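Local coordinates for protein BIFUNCTIONAL PROTEIN Proline utilization A (PutA) (Corynebacterium freiburgense, PDB 5UX5) that oxidises proline to glutamate in two steps, pairing an FAD-dependent proline dehydrogenase with an NAD-dependent aldehyde dehydrogenase in one chain, at residues K581-N586 with T912-E917; S918-V923 with L938-A943; R1015-G1020 with G1042-D1047. All coordinates share one frame; numbering follows the deposited sequence.

Interaction 1 of 3, residues K581-N586 with T912-E917; sequences KFTPHN and TWEDIE
Two first torsions bring F582 and W913 together across neighbouring strands: F582 sends CG anti to its backbone N (chi1 176°), while W913 turns CG anti to its carbonyl carbon (chi1 -69°) and swings the indole back over the adjacent strand. F582 CB then sits over one face of the indole as a CH-pi contact, 3.5 Å from the centroid of the W913 six-membered ring. The phenyl ring meets the five-membered half at a slant, the two planes being 48° apart and F582 CD1 lying 3.2 Å from W913 NE1. That indole nitrogen has its own partner, the carbonyl of A908.

The two rings belong to a non-hydrogen-bonded antiparallel pair, framed by two hydrogen-bonded pairs. On one side K581 N reaches E914 O at 3.0 Å and E914 N returns to K581 O; on the other, T583 N gives a 2.9 Å bond to T912 O and T912 N bonds back to T583 O. The opposite face of this ribbon carries K581, T583, T912 and E914. Here K581 and E914 run alongside each other in the same direction, with K581 NZ to E914 OE2 at 3.6 Å, a long salt bridge. I916 adds its CG2 beside K581 CB.

Strand 911-915 thus lines up antiparallel with the early part of strand 580-591, in the mixed sheet of the aldehyde dehydrogenase fold, whose NAD pocket begins at the far end of that same strand. L574, at the end of helix 550-574, touches both aromatics, L1045 packs on W913, and R1050 makes a cation-pi contact with the indole.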
ATOM      1  N   LYS A 581     -21.580  31.495  -3.108  1.00 33.26           N
ATOM      2  CA  LYS A 581     -22.356  30.645  -4.002  1.00 32.58           C
ATOM      3  C   LYS A 581     -21.494  30.218  -5.181  1.00 38.70           C
ATOM      4  O   LYS A 581     -20.791  31.042  -5.786  1.00 51.20           O
ATOM      5  CB  LYS A 581     -23.632  31.353  -4.512  1.00 32.52           C
ATOM      6  CG  LYS A 581     -24.481  30.468  -5.432  1.00 44.87           C
ATOM      7  CD  LYS A 581     -25.774  31.111  -5.953  1.00 54.02           C
ATOM      8  CE  LYS A 581     -25.544  32.281  -6.879  1.00 52.70           C
ATOM      9  NZ  LYS A 581     -26.814  32.768  -7.494  1.00 52.24           N
ATOM     10  N   PHE A 582     -21.587  28.938  -5.532  1.00 30.40           N
ATOM     11  CA  PHE A 582     -20.763  28.352  -6.585  1.00 24.09           C
ATOM     12  C   PHE A 582     -21.544  28.295  -7.892  1.00 27.84           C
ATOM     13  O   PHE A 582     -22.741  28.009  -7.900  1.00 28.68           O
ATOM     14  CB  PHE A 582     -20.294  26.956  -6.170  1.00 25.45           C
ATOM     15  CG  PHE A 582     -19.523  26.212  -7.213  1.00 31.72           C
ATOM     16  CD1 PHE A 582     -18.180  26.525  -7.468  1.00 36.96           C
ATOM     17  CD2 PHE A 582     -20.107  25.149  -7.899  1.00 24.45           C
ATOM     18  CE1 PHE A 582     -17.437  25.811  -8.401  1.00 21.35           C
ATOM     19  CE2 PHE A 582     -19.375  24.434  -8.838  1.00 21.79           C
ATOM     20  CZ  PHE A 582     -18.030  24.771  -9.083  1.00 25.50           C
ATOM     21  N   THR A 583     -20.873  28.624  -8.988  1.00 30.56           N
ATOM     22  CA  THR A 583     -21.442  28.497 -10.328  1.00 36.56           C
ATOM     23  C   THR A 583     -20.483  27.672 -11.167  1.00 36.00           C
ATOM     24  O   THR A 583     -19.351  28.129 -11.431  1.00 42.64           O
ATOM     25  CB  THR A 583     -21.682  29.869 -10.950  1.00 31.88           C
ATOM     26  OG1 THR A 583     -22.583  30.594 -10.106  1.00 38.27           O
ATOM     27  CG2 THR A 583     -22.276  29.735 -12.354  1.00 24.05           C
ATOM     28  N   PRO A 584     -20.876  26.478 -11.600  1.00 31.11           N
ATOM     29  CA  PRO A 584     -19.947  25.622 -12.351  1.00 28.72           C
ATOM     30  C   PRO A 584     -19.629  26.157 -13.734  1.00 30.14           C
ATOM     31  O   PRO A 584     -20.403  26.896 -14.348  1.00 33.14           O
ATOM     32  CB  PRO A 584     -20.696  24.291 -12.463  1.00 24.16           C
ATOM     33  CG  PRO A 584     -22.165  24.657 -12.314  1.00 23.63           C
ATOM     34  CD  PRO A 584     -22.153  25.804 -11.310  1.00 24.84           C
ATOM     35  N   HIS A 585     -18.449  25.770 -14.207  1.00 25.73           N
ATOM     36  CA  HIS A 585     -18.083  25.813 -15.614  1.00 24.90           C
ATOM     37  C   HIS A 585     -19.129  25.079 -16.456  1.00 27.96           C
ATOM     38  O   HIS A 585     -19.857  24.215 -15.950  1.00 31.50           O
ATOM     39  CB  HIS A 585     -16.719  25.131 -15.821  1.00 26.46           C
ATOM     40  CG  HIS A 585     -15.564  25.832 -15.182  1.00 26.15           C
ATOM     41  ND1 HIS A 585     -14.437  25.160 -14.757  1.00 34.19           N
ATOM     42  CD2 HIS A 585     -15.331  27.143 -14.946  1.00 23.34           C
ATOM     43  CE1 HIS A 585     -13.573  26.023 -14.255  1.00 32.69           C
ATOM     44  NE2 HIS A 585     -14.091  27.233 -14.361  1.00 32.73           N
ATOM     45  N   ASN A 586     -19.184  25.378 -17.751  1.00 29.68           N
ATOM     46  CA  ASN A 586     -20.016  24.606 -18.660  1.00 29.90           C
ATOM     47  C   ASN A 586     -19.312  23.377 -19.227  1.00 37.83           C
ATOM     48  O   ASN A 586     -19.962  22.342 -19.427  1.00 26.10           O
ATOM     49  CB  ASN A 586     -20.499  25.516 -19.779  1.00 32.21           C
ATOM     50  CG  ASN A 586     -21.438  26.581 -19.258  1.00 35.90           C
ATOM     51  OD1 ASN A 586     -22.163  26.346 -18.285  1.00 44.75           O
ATOM     52  ND2 ASN A 586     -21.442  27.745 -19.891  1.00 27.91           N
ATOM     53  N   THR A 912     -16.731  29.094 -10.474  1.00 35.35           N
ATOM     54  CA  THR A 912     -16.397  30.389  -9.903  1.00 29.74           C
ATOM     55  C   THR A 912     -17.286  30.635  -8.702  1.00 29.14           C
ATOM     56  O   THR A 912     -18.421  30.165  -8.671  1.00 27.23           O
ATOM     57  CB  THR A 912     -16.577  31.498 -10.926  1.00 31.07           C
ATOM     58  OG1 THR A 912     -17.830  31.320 -11.599  1.00 37.74           O
ATOM     59  CG2 THR A 912     -15.432  31.459 -11.945  1.00 22.65           C
ATOM     60  N   TRP A 913     -16.763  31.367  -7.717  1.00 34.10           N
ATOM     61  CA  TRP A 913     -17.486  31.678  -6.491  1.00 29.52           C
ATOM     62  C   TRP A 913     -17.755  33.175  -6.385  1.00 36.47           C
ATOM     63  O   TRP A 913     -16.957  34.003  -6.839  1.00 41.89           O
ATOM     64  CB  TRP A 913     -16.712  31.213  -5.248  1.00 32.18           C
ATOM     65  CG  TRP A 913     -16.636  29.724  -5.098  1.00 34.35           C
ATOM     66  CD1 TRP A 913     -15.774  28.885  -5.727  1.00 35.23           C
ATOM     67  CD2 TRP A 913     -17.473  28.892  -4.277  1.00 36.22           C
ATOM     68  NE1 TRP A 913     -16.007  27.581  -5.348  1.00 33.98           N
ATOM     69  CE2 TRP A 913     -17.048  27.556  -4.463  1.00 35.73           C
ATOM     70  CE3 TRP A 913     -18.549  29.146  -3.415  1.00 27.61           C
ATOM     71  CZ2 TRP A 913     -17.663  26.476  -3.826  1.00 26.75           C
ATOM     72  CZ3 TRP A 913     -19.148  28.076  -2.769  1.00 25.01           C
ATOM     73  CH2 TRP A 913     -18.705  26.760  -2.977  1.00 28.57           C
ATOM     74  N   GLU A 914     -18.883  33.513  -5.757  1.00 37.60           N
ATOM     75  CA  GLU A 914     -19.250  34.901  -5.523  1.00 31.43           C
ATOM     76  C   GLU A 914     -19.754  35.079  -4.102  1.00 33.25           C
ATOM     77  O   GLU A 914     -20.409  34.191  -3.554  1.00 37.11           O
ATOM     78  CB  GLU A 914     -20.332  35.363  -6.500  1.00 37.02           C
ATOM     79  CG  GLU A 914     -21.680  34.641  -6.368  1.00 50.43           C
ATOM     80  CD  GLU A 914     -22.722  35.127  -7.382  1.00 57.83           C
ATOM     81  OE1 GLU A 914     -22.712  36.321  -7.752  1.00 62.73           O
ATOM     82  OE2 GLU A 914     -23.547  34.308  -7.829  1.00 56.34           O
ATOM     83  N   ASP A 915     -19.458  36.230  -3.505  1.00 38.87           N
ATOM     84  CA  ASP A 915     -20.079  36.560  -2.225  1.00 38.44           C
ATOM     85  C   ASP A 915     -21.605  36.651  -2.369  1.00 34.05           C
ATOM     86  O   ASP A 915     -22.127  37.069  -3.408  1.00 31.37           O
ATOM     87  CB  ASP A 915     -19.512  37.881  -1.689  1.00 29.10           C
ATOM     88  CG  ASP A 915     -18.148  37.728  -1.041  1.00 36.71           C
ATOM     89  OD1 ASP A 915     -17.943  36.762  -0.290  1.00 47.70           O
ATOM     90  OD2 ASP A 915     -17.263  38.571  -1.277  1.00 41.44           O
ATOM     91  N   ILE A 916     -22.326  36.217  -1.333  1.00 33.51           N
ATOM     92  CA  ILE A 916     -23.768  36.425  -1.236  1.00 30.02           C
ATOM     93  C   ILE A 916     -24.077  37.201   0.040  1.00 36.07           C
ATOM     94  O   ILE A 916     -23.229  37.382   0.911  1.00 36.21           O
ATOM     95  CB  ILE A 916     -24.583  35.114  -1.276  1.00 30.53           C
ATOM     96  CG1 ILE A 916     -24.272  34.196  -0.098  1.00 30.44           C
ATOM     97  CG2 ILE A 916     -24.428  34.396  -2.605  1.00 25.64           C
ATOM     98  CD1 ILE A 916     -24.977  32.827  -0.236  1.00 31.51           C
ATOM     99  N   GLU A 917     -25.306  37.705   0.118  1.00 42.37           N
ATOM    100  CA  GLU A 917     -25.772  38.361   1.334  1.00 35.84           C
ATOM    101  C   GLU A 917     -26.127  37.305   2.366  1.00 40.47           C
ATOM    102  O   GLU A 917     -26.828  36.328   2.064  1.00 50.32           O
ATOM    103  CB  GLU A 917     -26.964  39.248   1.040  1.00 43.40           C
ATOM    104  CG  GLU A 917     -26.699  40.224  -0.079  1.00 62.90           C
ATOM    105  CD  GLU A 917     -27.606  41.432  -0.003  1.00 82.59           C
ATOM    106  OE1 GLU A 917     -27.201  42.505  -0.516  1.00 87.15           O
ATOM    107  OE2 GLU A 917     -28.712  41.307   0.586  1.00 86.61           O
TER

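Interaction 2 of 3, residues S918-V923 with L938-A943; sequences SDVPSV and LKRAAA
The guanidinium of R940 meets S918 at its edge: S918 OG lies close to the guanidinium plane, 2.6 Å from R940 NH2, and S918 CB follows it in that plane. V920 CG2 comes in obliquely, 3.6 Å from R940 NH1. The grip on the serine is end-on and twofold, because R940 NH1 also donates to S918 O at 3.2 Å. This second bond is the less regular one. The nitrogen stands above the plane of the carbonyl, away from its lone pairs, and the oxygen is itself tilted from the guanidinium plane. One arginine therefore holds both the hydroxyl and the carbonyl of a single residue.

A chi1 of 178° turns CG of R940 away from the backbone N, and with the chain extended as far as NE the side chain spans the gap from its helix to the loop at nearly full length. S918 OG is shared: it also hydrogen-bonds H579 ND1, and the arginine side chain packs on H579 as well.

In the fold, this is the point where the polypeptide leaves strand 911-915 and enters the C-terminal alpha/beta region, probably Rossmann-like; helix 936-953 lies against the departing loop. Helix 984-997 packs on another part of that helix, touching L938, A941 and A942.

About one turn on from the arginine, A943 CB points toward the loop and makes an apolar contact with V920 CG1 at 3.8 Å. V923 CG2 approaches more loosely, a methyl 4.1 Å from the carbonyl oxygen A943 O. Both valines continue along the same helix, V920 onto L944, and V923 onto I947 and R950.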
ATOM      1  N   SER A 918     -25.599  37.472   3.569  1.00 39.04           N
ATOM      2  CA  SER A 918     -25.856  36.511   4.626  1.00 38.70           C
ATOM      3  C   SER A 918     -25.625  37.203   5.951  1.00 38.46           C
ATOM      4  O   SER A 918     -24.959  38.237   6.022  1.00 40.01           O
ATOM      5  CB  SER A 918     -24.950  35.284   4.498  1.00 40.82           C
ATOM      6  OG  SER A 918     -23.589  35.657   4.676  1.00 39.09           O
ATOM      7  N   ASP A 919     -26.145  36.613   7.007  1.00 37.97           N
ATOM      8  CA  ASP A 919     -25.888  37.170   8.315  1.00 46.69           C
ATOM      9  C   ASP A 919     -24.749  36.394   8.941  1.00 49.75           C
ATOM     10  O   ASP A 919     -24.759  35.161   8.958  1.00 53.24           O
ATOM     11  CB  ASP A 919     -27.137  37.165   9.191  1.00 60.06           C
ATOM     12  CG  ASP A 919     -27.893  38.498   9.129  1.00 66.09           C
ATOM     13  OD1 ASP A 919     -27.380  39.500   9.685  1.00 67.45           O
ATOM     14  OD2 ASP A 919     -28.992  38.538   8.536  1.00 65.54           O
ATOM     15  N   VAL A 920     -23.740  37.127   9.391  1.00 50.58           N
ATOM     16  CA  VAL A 920     -22.560  36.568  10.029  1.00 47.47           C
ATOM     17  C   VAL A 920     -22.877  36.258  11.486  1.00 46.08           C
ATOM     18  O   VAL A 920     -23.537  37.059  12.161  1.00 33.77           O
ATOM     19  CB  VAL A 920     -21.382  37.543   9.915  1.00 49.55           C
ATOM     20  CG1 VAL A 920     -20.184  37.023  10.697  1.00 56.36           C
ATOM     21  CG2 VAL A 920     -21.030  37.739   8.470  1.00 45.10           C
ATOM     22  N   PRO A 921     -22.461  35.111  12.010  1.00 44.62           N
ATOM     23  CA  PRO A 921     -22.674  34.838  13.436  1.00 45.82           C
ATOM     24  C   PRO A 921     -21.726  35.663  14.297  1.00 54.83           C
ATOM     25  O   PRO A 921     -20.770  36.281  13.821  1.00 49.51           O
ATOM     26  CB  PRO A 921     -22.373  33.349  13.564  1.00 32.67           C
ATOM     27  CG  PRO A 921     -21.388  33.085  12.468  1.00 31.85           C
ATOM     28  CD  PRO A 921     -21.753  34.017  11.331  1.00 30.98           C
ATOM     29  N   SER A 922     -22.015  35.691  15.590  1.00 63.67           N
ATOM     30  CA  SER A 922     -21.137  36.374  16.534  1.00 70.39           C
ATOM     31  C   SER A 922     -19.916  35.498  16.827  1.00 66.35           C
ATOM     32  O   SER A 922     -20.037  34.458  17.484  1.00 66.22           O
ATOM     33  CB  SER A 922     -21.913  36.731  17.797  1.00 73.12           C
ATOM     34  OG  SER A 922     -22.981  37.622  17.484  1.00 73.17           O
ATOM     35  N   VAL A 923     -18.734  35.919  16.352  1.00 61.15           N
ATOM     36  CA  VAL A 923     -17.459  35.283  16.697  1.00 52.80           C
ATOM     37  C   VAL A 923     -16.475  36.379  17.066  1.00 43.31           C
ATOM     38  O   VAL A 923     -16.493  37.462  16.476  1.00 46.84           O
ATOM     39  CB  VAL A 923     -16.853  34.410  15.564  1.00 48.62           C
ATOM     40  CG1 VAL A 923     -17.704  33.166  15.281  1.00 54.95           C
ATOM     41  CG2 VAL A 923     -16.599  35.218  14.309  1.00 39.38           C
ATOM     42  N   LEU A 938     -14.746  44.959   4.735  1.00 41.68           N
ATOM     43  CA  LEU A 938     -13.568  44.416   5.400  1.00 41.22           C
ATOM     44  C   LEU A 938     -13.916  43.776   6.730  1.00 43.42           C
ATOM     45  O   LEU A 938     -13.297  42.778   7.103  1.00 56.62           O
ATOM     46  CB  LEU A 938     -12.507  45.495   5.576  1.00 50.20           C
ATOM     47  CG  LEU A 938     -11.959  45.978   4.230  1.00 49.61           C
ATOM     48  CD1 LEU A 938     -11.209  47.268   4.385  1.00 45.74           C
ATOM     49  CD2 LEU A 938     -11.061  44.894   3.643  1.00 40.90           C
ATOM     50  N   LYS A 939     -14.899  44.309   7.451  1.00 40.97           N
ATOM     51  CA  LYS A 939     -15.330  43.622   8.664  1.00 38.36           C
ATOM     52  C   LYS A 939     -15.951  42.272   8.325  1.00 40.43           C
ATOM     53  O   LYS A 939     -15.736  41.281   9.030  1.00 42.74           O
ATOM     54  CB  LYS A 939     -16.297  44.491   9.463  1.00 40.07           C
ATOM     55  CG  LYS A 939     -15.644  45.737  10.095  1.00 53.15           C
ATOM     56  CD  LYS A 939     -16.682  46.564  10.858  1.00 65.29           C
ATOM     57  CE  LYS A 939     -16.082  47.797  11.544  1.00 75.86           C
ATOM     58  NZ  LYS A 939     -15.309  48.685  10.633  1.00 81.55           N
ATOM     59  N   ARG A 940     -16.684  42.203   7.226  1.00 31.27           N
ATOM     60  CA  ARG A 940     -17.309  40.949   6.855  1.00 33.31           C
ATOM     61  C   ARG A 940     -16.254  39.913   6.469  1.00 43.36           C
ATOM     62  O   ARG A 940     -16.400  38.730   6.790  1.00 43.88           O
ATOM     63  CB  ARG A 940     -18.292  41.205   5.715  1.00 30.00           C
ATOM     64  CG  ARG A 940     -18.962  39.965   5.202  1.00 33.16           C
ATOM     65  CD  ARG A 940     -19.803  40.286   4.001  1.00 30.38           C
ATOM     66  NE  ARG A 940     -20.440  39.086   3.500  1.00 38.25           N
ATOM     67  CZ  ARG A 940     -21.473  38.521   4.114  1.00 41.32           C
ATOM     68  NH1 ARG A 940     -21.927  39.067   5.237  1.00 36.59           N
ATOM     69  NH2 ARG A 940     -22.038  37.413   3.635  1.00 35.98           N
ATOM     70  N   ALA A 941     -15.176  40.349   5.797  1.00 37.90           N
ATOM     71  CA  ALA A 941     -14.083  39.451   5.438  1.00 32.20           C
ATOM     72  C   ALA A 941     -13.249  39.069   6.652  1.00 37.06           C
ATOM     73  O   ALA A 941     -12.683  37.966   6.686  1.00 37.89           O
ATOM     74  CB  ALA A 941     -13.187  40.084   4.373  1.00 28.33           C
ATOM     75  N   ALA A 942     -13.099  39.975   7.625  1.00 34.89           N
ATOM     76  CA  ALA A 942     -12.374  39.615   8.839  1.00 40.72           C
ATOM     77  C   ALA A 942     -13.087  38.512   9.606  1.00 41.14           C
ATOM     78  O   ALA A 942     -12.443  37.609  10.151  1.00 42.28           O
ATOM     79  CB  ALA A 942     -12.187  40.826   9.746  1.00 32.23           C
ATOM     80  N   ALA A 943     -14.416  38.592   9.689  1.00 33.67           N
ATOM     81  CA  ALA A 943     -15.171  37.623  10.476  1.00 32.31           C
ATOM     82  C   ALA A 943     -15.206  36.271   9.797  1.00 33.71           C
ATOM     83  O   ALA A 943     -15.069  35.234  10.460  1.00 29.48           O
ATOM     84  CB  ALA A 943     -16.597  38.122  10.721  1.00 31.37           C
TER

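Interaction 3 of 3, residues R1015-G1020 with G1042-D1047; sequences RIRAIG and GPVLAD
R1017 reaches from strand 1015-1018, parallel to its neighbours 965-980 and 1038-1040 in the alpha/beta, probably Rossmann-like, C-terminal region, to the loop at G1042-V1044. From CB the side chain runs out to CG and bends at chi2 (66°), which carries CD and NE round toward that loop, with L990 of helix 984-997 and H1054 packed against it. The tip makes the contact. NH1 gives an almost straight hydrogen bond to G1042 O, 2.8 Å long with 176° at the hydrogen, and bonds I1040 O as well. NH2 hydrogen-bonds P1043 O at 3.1 Å; that oxygen lies in the guanidinium plane, but the nitrogen sits above the carbonyl plane rather than on a lone pair. The same NH2 pairs with E1051 OE2 in a salt bridge, and E1051 OE2 also accepts a hydrogen bond from L1045 N, so carboxylate and guanidinium together fix the loop backbone just before helix 1048-1051. Two carbonyl oxygens at its edge, with the I1040 and E1051 bonds, probably hold the buried group's rotation. V1044 CG2 lies over one face, displaced toward the outer atoms of the group and 3.9 Å from R1017 NH2, and the same methyl touches I1019 CG2 at 4.2 Å.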
ATOM      1  N   ARG A1015       2.029  32.570  -7.331  1.00 27.34           N
ATOM      2  CA  ARG A1015       0.610  32.881  -7.370  1.00 26.59           C
ATOM      3  C   ARG A1015       0.475  34.397  -7.424  1.00 34.57           C
ATOM      4  O   ARG A1015       1.121  35.104  -6.645  1.00 35.13           O
ATOM      5  CB  ARG A1015      -0.119  32.318  -6.138  1.00 30.30           C
ATOM      6  CG  ARG A1015      -0.364  30.816  -6.084  1.00 25.16           C
ATOM      7  CD  ARG A1015      -1.059  30.441  -4.800  1.00 24.66           C
ATOM      8  NE  ARG A1015      -1.181  29.001  -4.598  1.00 34.04           N
ATOM      9  CZ  ARG A1015      -1.653  28.441  -3.481  1.00 32.34           C
ATOM     10  NH1 ARG A1015      -2.030  29.191  -2.457  1.00 30.09           N
ATOM     11  NH2 ARG A1015      -1.741  27.126  -3.372  1.00 23.20           N
ATOM     12  N   ILE A1016      -0.337  34.898  -8.351  1.00 32.73           N
ATOM     13  CA  ILE A1016      -0.481  36.333  -8.571  1.00 33.11           C
ATOM     14  C   ILE A1016      -1.948  36.672  -8.402  1.00 35.12           C
ATOM     15  O   ILE A1016      -2.791  36.151  -9.144  1.00 34.76           O
ATOM     16  CB  ILE A1016       0.031  36.755  -9.954  1.00 30.38           C
ATOM     17  CG1 ILE A1016       1.496  36.389 -10.108  1.00 31.70           C
ATOM     18  CG2 ILE A1016      -0.092  38.188 -10.130  1.00 28.77           C
ATOM     19  CD1 ILE A1016       1.869  36.093 -11.540  1.00 34.68           C
ATOM     20  N   ARG A1017      -2.261  37.493  -7.386  1.00 31.32           N
ATOM     21  CA  ARG A1017      -3.639  37.902  -7.111  1.00 36.02           C
ATOM     22  C   ARG A1017      -3.947  39.214  -7.826  1.00 35.02           C
ATOM     23  O   ARG A1017      -3.186  40.182  -7.720  1.00 42.46           O
ATOM     24  CB  ARG A1017      -3.883  38.061  -5.610  1.00 41.17           C
ATOM     25  CG  ARG A1017      -5.354  38.153  -5.217  1.00 42.06           C
ATOM     26  CD  ARG A1017      -6.061  36.842  -5.502  1.00 35.60           C
ATOM     27  NE  ARG A1017      -7.446  36.795  -5.019  1.00 30.78           N
ATOM     28  CZ  ARG A1017      -8.521  37.081  -5.751  1.00 27.94           C
ATOM     29  NH1 ARG A1017      -8.411  37.459  -7.016  1.00 24.69           N
ATOM     30  NH2 ARG A1017      -9.725  36.989  -5.207  1.00 29.87           N
ATOM     31  N   ALA A1018      -5.069  39.241  -8.544  1.00 30.12           N
ATOM     32  CA  ALA A1018      -5.519  40.423  -9.266  1.00 27.02           C
ATOM     33  C   ALA A1018      -6.479  41.214  -8.393  1.00 35.01           C
ATOM     34  O   ALA A1018      -7.456  40.662  -7.864  1.00 34.63           O
ATOM     35  CB  ALA A1018      -6.220  40.045 -10.564  1.00 26.65           C
ATOM     36  N   ILE A1019      -6.195  42.506  -8.225  1.00 38.41           N
ATOM     37  CA  ILE A1019      -7.109  43.389  -7.521  1.00 35.09           C
ATOM     38  C   ILE A1019      -7.444  44.576  -8.414  1.00 36.75           C
ATOM     39  O   ILE A1019      -6.624  45.023  -9.223  1.00 41.71           O
ATOM     40  CB  ILE A1019      -6.528  43.849  -6.162  1.00 36.82           C
ATOM     41  CG1 ILE A1019      -5.330  44.790  -6.337  1.00 34.98           C
ATOM     42  CG2 ILE A1019      -6.146  42.650  -5.310  1.00 28.14           C
ATOM     43  CD1 ILE A1019      -4.917  45.436  -5.051  1.00 30.67           C
ATOM     44  N   GLY A1020      -8.658  45.099  -8.256  1.00 39.36           N
ATOM     45  CA  GLY A1020      -9.058  46.293  -8.973  1.00 37.06           C
ATOM     46  C   GLY A1020      -9.922  45.984 -10.183  1.00 45.06           C
ATOM     47  O   GLY A1020     -10.276  44.834 -10.468  1.00 56.96           O
ATOM     48  N   GLY A1042     -10.219  36.317 -10.404  1.00 35.85           N
ATOM     49  CA  GLY A1042     -11.597  36.517 -10.018  1.00 37.00           C
ATOM     50  C   GLY A1042     -11.734  37.638  -9.013  1.00 40.06           C
ATOM     51  O   GLY A1042     -10.744  38.155  -8.455  1.00 47.88           O
ATOM     52  N   PRO A1043     -12.988  38.008  -8.728  1.00 31.11           N
ATOM     53  CA  PRO A1043     -13.238  39.042  -7.707  1.00 30.27           C
ATOM     54  C   PRO A1043     -12.716  38.612  -6.346  1.00 35.63           C
ATOM     55  O   PRO A1043     -12.695  37.429  -6.003  1.00 45.72           O
ATOM     56  CB  PRO A1043     -14.766  39.185  -7.684  1.00 26.83           C
ATOM     57  CG  PRO A1043     -15.313  38.044  -8.506  1.00 33.15           C
ATOM     58  CD  PRO A1043     -14.175  37.199  -9.017  1.00 32.99           C
ATOM     59  N   VAL A1044     -12.273  39.594  -5.575  1.00 31.98           N
ATOM     60  CA  VAL A1044     -11.839  39.344  -4.208  1.00 33.50           C
ATOM     61  C   VAL A1044     -13.062  39.057  -3.353  1.00 41.18           C
ATOM     62  O   VAL A1044     -13.975  39.885  -3.256  1.00 50.00           O
ATOM     63  CB  VAL A1044     -11.045  40.536  -3.662  1.00 32.13           C
ATOM     64  CG1 VAL A1044     -10.572  40.241  -2.276  1.00 34.69           C
ATOM     65  CG2 VAL A1044      -9.859  40.808  -4.562  1.00 30.39           C
ATOM     66  N   LEU A1045     -13.083  37.890  -2.717  1.00 39.17           N
ATOM     67  CA  LEU A1045     -14.248  37.468  -1.949  1.00 35.08           C
ATOM     68  C   LEU A1045     -14.100  37.821  -0.482  1.00 36.90           C
ATOM     69  O   LEU A1045     -13.025  37.668   0.113  1.00 38.80           O
ATOM     70  CB  LEU A1045     -14.498  35.973  -2.066  1.00 27.84           C
ATOM     71  CG  LEU A1045     -14.709  35.510  -3.488  1.00 28.15           C
ATOM     72  CD1 LEU A1045     -15.132  34.038  -3.492  1.00 31.28           C
ATOM     73  CD2 LEU A1045     -15.694  36.387  -4.204  1.00 23.79           C
ATOM     74  N   ALA A1046     -15.202  38.298   0.091  1.00 33.34           N
ATOM     75  CA  ALA A1046     -15.259  38.459   1.532  1.00 30.89           C
ATOM     76  C   ALA A1046     -15.147  37.110   2.214  1.00 29.92           C
ATOM     77  O   ALA A1046     -14.511  36.996   3.262  1.00 35.72           O
ATOM     78  CB  ALA A1046     -16.551  39.172   1.927  1.00 26.77           C
ATOM     79  N   ASP A1047     -15.759  36.076   1.624  1.00 25.15           N
ATOM     80  CA  ASP A1047     -15.811  34.754   2.238  1.00 24.82           C
ATOM     81  C   ASP A1047     -14.426  34.134   2.246  1.00 26.73           C
ATOM     82  O   ASP A1047     -13.978  33.590   1.232  1.00 26.40           O
ATOM     83  CB  ASP A1047     -16.782  33.834   1.500  1.00 32.90           C
ATOM     84  CG  ASP A1047     -17.241  32.637   2.385  1.00 42.61           C
ATOM     85  OD1 ASP A1047     -16.703  32.472   3.502  1.00 41.04           O
ATOM     86  OD2 ASP A1047     -18.117  31.855   1.960  1.00 43.21           O
TER

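In the fold
Followed from the N terminus, the three contacts come in series and none nests within another. Interaction 1 closes the longest loop, bringing the chain back after 325 intervening residues, most of the aldehyde dehydrogenase part, to pair beside strand 580-591. Interaction 2 follows at once and closes a short loop holding helix 927-932. Interaction 3 closes a 21-residue excursion through helix 1026-1035 and strand 1038-1040. The three meet in space: the D915 carboxylate probably hydrogen-bonds the backbone N atoms of A1046 and D1047, linking interactions 1 and 3, while R940 packs against both I916 O and A1046. Together they join the aldehyde dehydrogenase sheet to the C-terminal region.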